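Local coordinates for diadenosine tetraphosphatase, putative (Trypanosoma brucei, PDB 2QJC), which probably hydrolyses phosphate esters or anhydrides such as diadenosine tetraphosphate, as a calcineurin-like phosphoesterase with two manganese ions bound, at residues T159-L164 with L177-E182. Sequence-based numbering, arbitrary orientation.
Sequences TTMRNL and LTATEE. With PO4 (phosphate ion), chain D.
Asn163 and Thr180 form the antiparallel hydrogen-bonded pair at the mouth of a beta hairpin, strands 163-166 and 177-180, beside the manganese site. A classic beta bulge ends the pairing here: Arg162 and Asn163 both face Thr180, whose carbonyl oxygen accepts from both backbone nitrogens, at 2.9 Å from Arg162 N and 3.0 Å from Asn163 N. The bond from Asn163 runs nearly along the carbonyl direction, whereas Arg162 N comes in 34° off the carbonyl plane. Thr180 N answers with a bond to Asn163 O. On one face, Leu164 CD2 lies against Ala179 CB, and the selenomethionine Met161, bent at its last torsion (chi3 -68°), brings CE to 3.9 Å from the same CB. On the other face Thr180 CG2 packs against Asn163 CB, while Thr180 OG1 closes an ST turn by accepting from Glu182 N. From the bulge, the Arg162 side chain runs alongside that of Glu181, guanidinium and carboxylate planes 8° apart, yet Arg162 NH2 stays 4.5 Å from Glu181 OE2. Arg162 NH2 donates to O2 of a phosphate ion, probably from the crystallisation solution, at 2.8 Å, and NH1 forms a salt bridge with Asp205. Glu181 CB sits 3.2 Å from Thr160 O, which also accepts from His204. Helix 155-160 leads into the hairpin next to the metal ligands Asn81 and His204, and strand 188-189 pairs with the other edge of strand 163-166.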
loop_
_atom_site.group_PDB
_atom_site.type_symbol
_atom_site.label_atom_id
_atom_site.label_comp_id
_atom_site.label_asym_id
_atom_site.label_seq_id
_atom_site.Cartn_x
_atom_site.Cartn_y
_atom_site.Cartn_z
ATOM N N THR A 159 -0.013 8.624 -4.081
ATOM C CA THR A 159 -0.486 7.382 -4.694
ATOM C C THR A 159 0.231 6.984 -5.981
ATOM O O THR A 159 0.005 5.880 -6.492
ATOM C CB THR A 159 -2.006 7.426 -4.998
ATOM O OG1 THR A 159 -2.302 8.543 -5.846
ATOM C CG2 THR A 159 -2.805 7.533 -3.712
ATOM N N THR A 160 1.097 7.856 -6.502
ATOM C CA THR A 160 1.795 7.545 -7.757
ATOM C C THR A 160 3.298 7.827 -7.854
ATOM O O THR A 160 3.932 7.419 -8.831
ATOM C CB THR A 160 1.162 8.305 -8.963
ATOM O OG1 THR A 160 1.502 9.694 -8.878
ATOM C CG2 THR A 160 -0.353 8.167 -8.967
HETATM N N MSE A 161 3.882 8.505 -6.871
HETATM C CA MSE A 161 5.303 8.859 -6.974
HETATM C C MSE A 161 6.330 7.723 -6.991
HETATM O O MSE A 161 6.229 6.753 -6.234
HETATM C CB MSE A 161 5.681 9.864 -5.870
HETATM C CG MSE A 161 5.976 9.243 -4.503
HETATM SE SE MSE A 161 6.315 10.583 -3.120
HETATM C CE MSE A 161 7.986 11.304 -3.740
ATOM N N ARG A 162 7.321 7.862 -7.871
ATOM C CA ARG A 162 8.411 6.897 -7.992
ATOM C C ARG A 162 9.744 7.636 -7.832
ATOM O O ARG A 162 10.694 7.130 -7.216
ATOM C CB ARG A 162 8.388 6.212 -9.362
ATOM C CG ARG A 162 7.217 5.278 -9.594
ATOM C CD ARG A 162 7.159 4.853 -11.061
ATOM N NE ARG A 162 5.824 4.395 -11.460
ATOM C CZ ARG A 162 5.356 3.174 -11.235
ATOM N NH1 ARG A 162 6.110 2.275 -10.614
ATOM N NH2 ARG A 162 4.135 2.850 -11.638
ATOM N N ASN A 163 9.786 8.851 -8.372
ATOM C CA ASN A 163 10.981 9.679 -8.351
ATOM C C ASN A 163 10.793 11.099 -7.804
ATOM O O ASN A 163 9.681 11.619 -7.722
ATOM C CB ASN A 163 11.547 9.775 -9.778
ATOM C CG ASN A 163 12.371 8.553 -10.178
ATOM O OD1 ASN A 163 12.183 7.457 -9.650
ATOM N ND2 ASN A 163 13.288 8.744 -11.125
ATOM N N LEU A 164 11.915 11.712 -7.441
ATOM C CA LEU A 164 11.962 13.087 -6.947
ATOM C C LEU A 164 13.101 13.775 -7.717
ATOM O O LEU A 164 14.247 13.291 -7.736
ATOM C CB LEU A 164 12.241 13.122 -5.437
ATOM C CG LEU A 164 11.047 12.866 -4.504
ATOM C CD1 LEU A 164 11.548 12.610 -3.081
ATOM C CD2 LEU A 164 10.098 14.054 -4.544
ATOM N N LEU A 177 11.754 20.099 -4.516
ATOM C CA LEU A 177 11.773 18.818 -5.211
ATOM C C LEU A 177 10.422 18.534 -5.840
ATOM O O LEU A 177 9.381 18.815 -5.245
ATOM C CB LEU A 177 12.127 17.692 -4.235
ATOM C CG LEU A 177 13.493 17.717 -3.541
ATOM C CD1 LEU A 177 13.503 16.685 -2.416
ATOM C CD2 LEU A 177 14.600 17.427 -4.542
ATOM N N THR A 178 10.437 17.979 -7.048
ATOM C CA THR A 178 9.199 17.637 -7.743
ATOM C C THR A 178 8.974 16.125 -7.746
ATOM O O THR A 178 9.822 15.356 -8.208
ATOM C CB THR A 178 9.210 18.137 -9.211
ATOM O OG1 THR A 178 9.253 19.569 -9.234
ATOM C CG2 THR A 178 7.958 17.667 -9.944
ATOM N N ALA A 179 7.827 15.708 -7.223
ATOM C CA ALA A 179 7.471 14.294 -7.173
ATOM C C ALA A 179 6.914 13.868 -8.521
ATOM O O ALA A 179 6.053 14.541 -9.081
ATOM C CB ALA A 179 6.426 14.058 -6.086
ATOM N N THR A 180 7.399 12.755 -9.054
ATOM C CA THR A 180 6.887 12.295 -10.336
ATOM C C THR A 180 6.688 10.782 -10.423
ATOM O O THR A 180 7.454 9.999 -9.857
ATOM C CB THR A 180 7.800 12.741 -11.496
ATOM O OG1 THR A 180 7.227 12.309 -12.737
ATOM C CG2 THR A 180 9.196 12.149 -11.345
ATOM N N GLU A 181 5.643 10.386 -11.136
ATOM C CA GLU A 181 5.322 8.979 -11.338
ATOM C C GLU A 181 6.203 8.412 -12.447
ATOM O O GLU A 181 6.467 7.211 -12.499
ATOM C CB GLU A 181 3.851 8.842 -11.725
ATOM C CG GLU A 181 3.473 7.499 -12.299
ATOM C CD GLU A 181 2.003 7.436 -12.657
ATOM O OE1 GLU A 181 1.466 8.479 -13.104
ATOM O OE2 GLU A 181 1.392 6.352 -12.503
ATOM N N GLU A 182 6.652 9.290 -13.336
ATOM C CA GLU A 182 7.502 8.875 -14.440
ATOM C C GLU A 182 8.950 8.727 -13.972
ATOM O O GLU A 182 9.351 9.293 -12.952
ATOM C CB GLU A 182 7.390 9.882 -15.592
ATOM C CG GLU A 182 6.024 9.833 -16.293
ATOM C CD GLU A 182 5.859 10.885 -17.382
ATOM O OE1 GLU A 182 6.653 10.879 -18.349
ATOM O OE2 GLU A 182 4.930 11.717 -17.274
HETATM P P PO4 D . 1.462 -0.327 -10.578
HETATM O O1 PO4 D . 2.116 -1.812 -10.687
HETATM O O2 PO4 D . 2.656 0.717 -10.512
HETATM O O3 PO4 D . 0.591 -0.083 -11.843
HETATM O O4 PO4 D . 0.619 -0.245 -9.274
#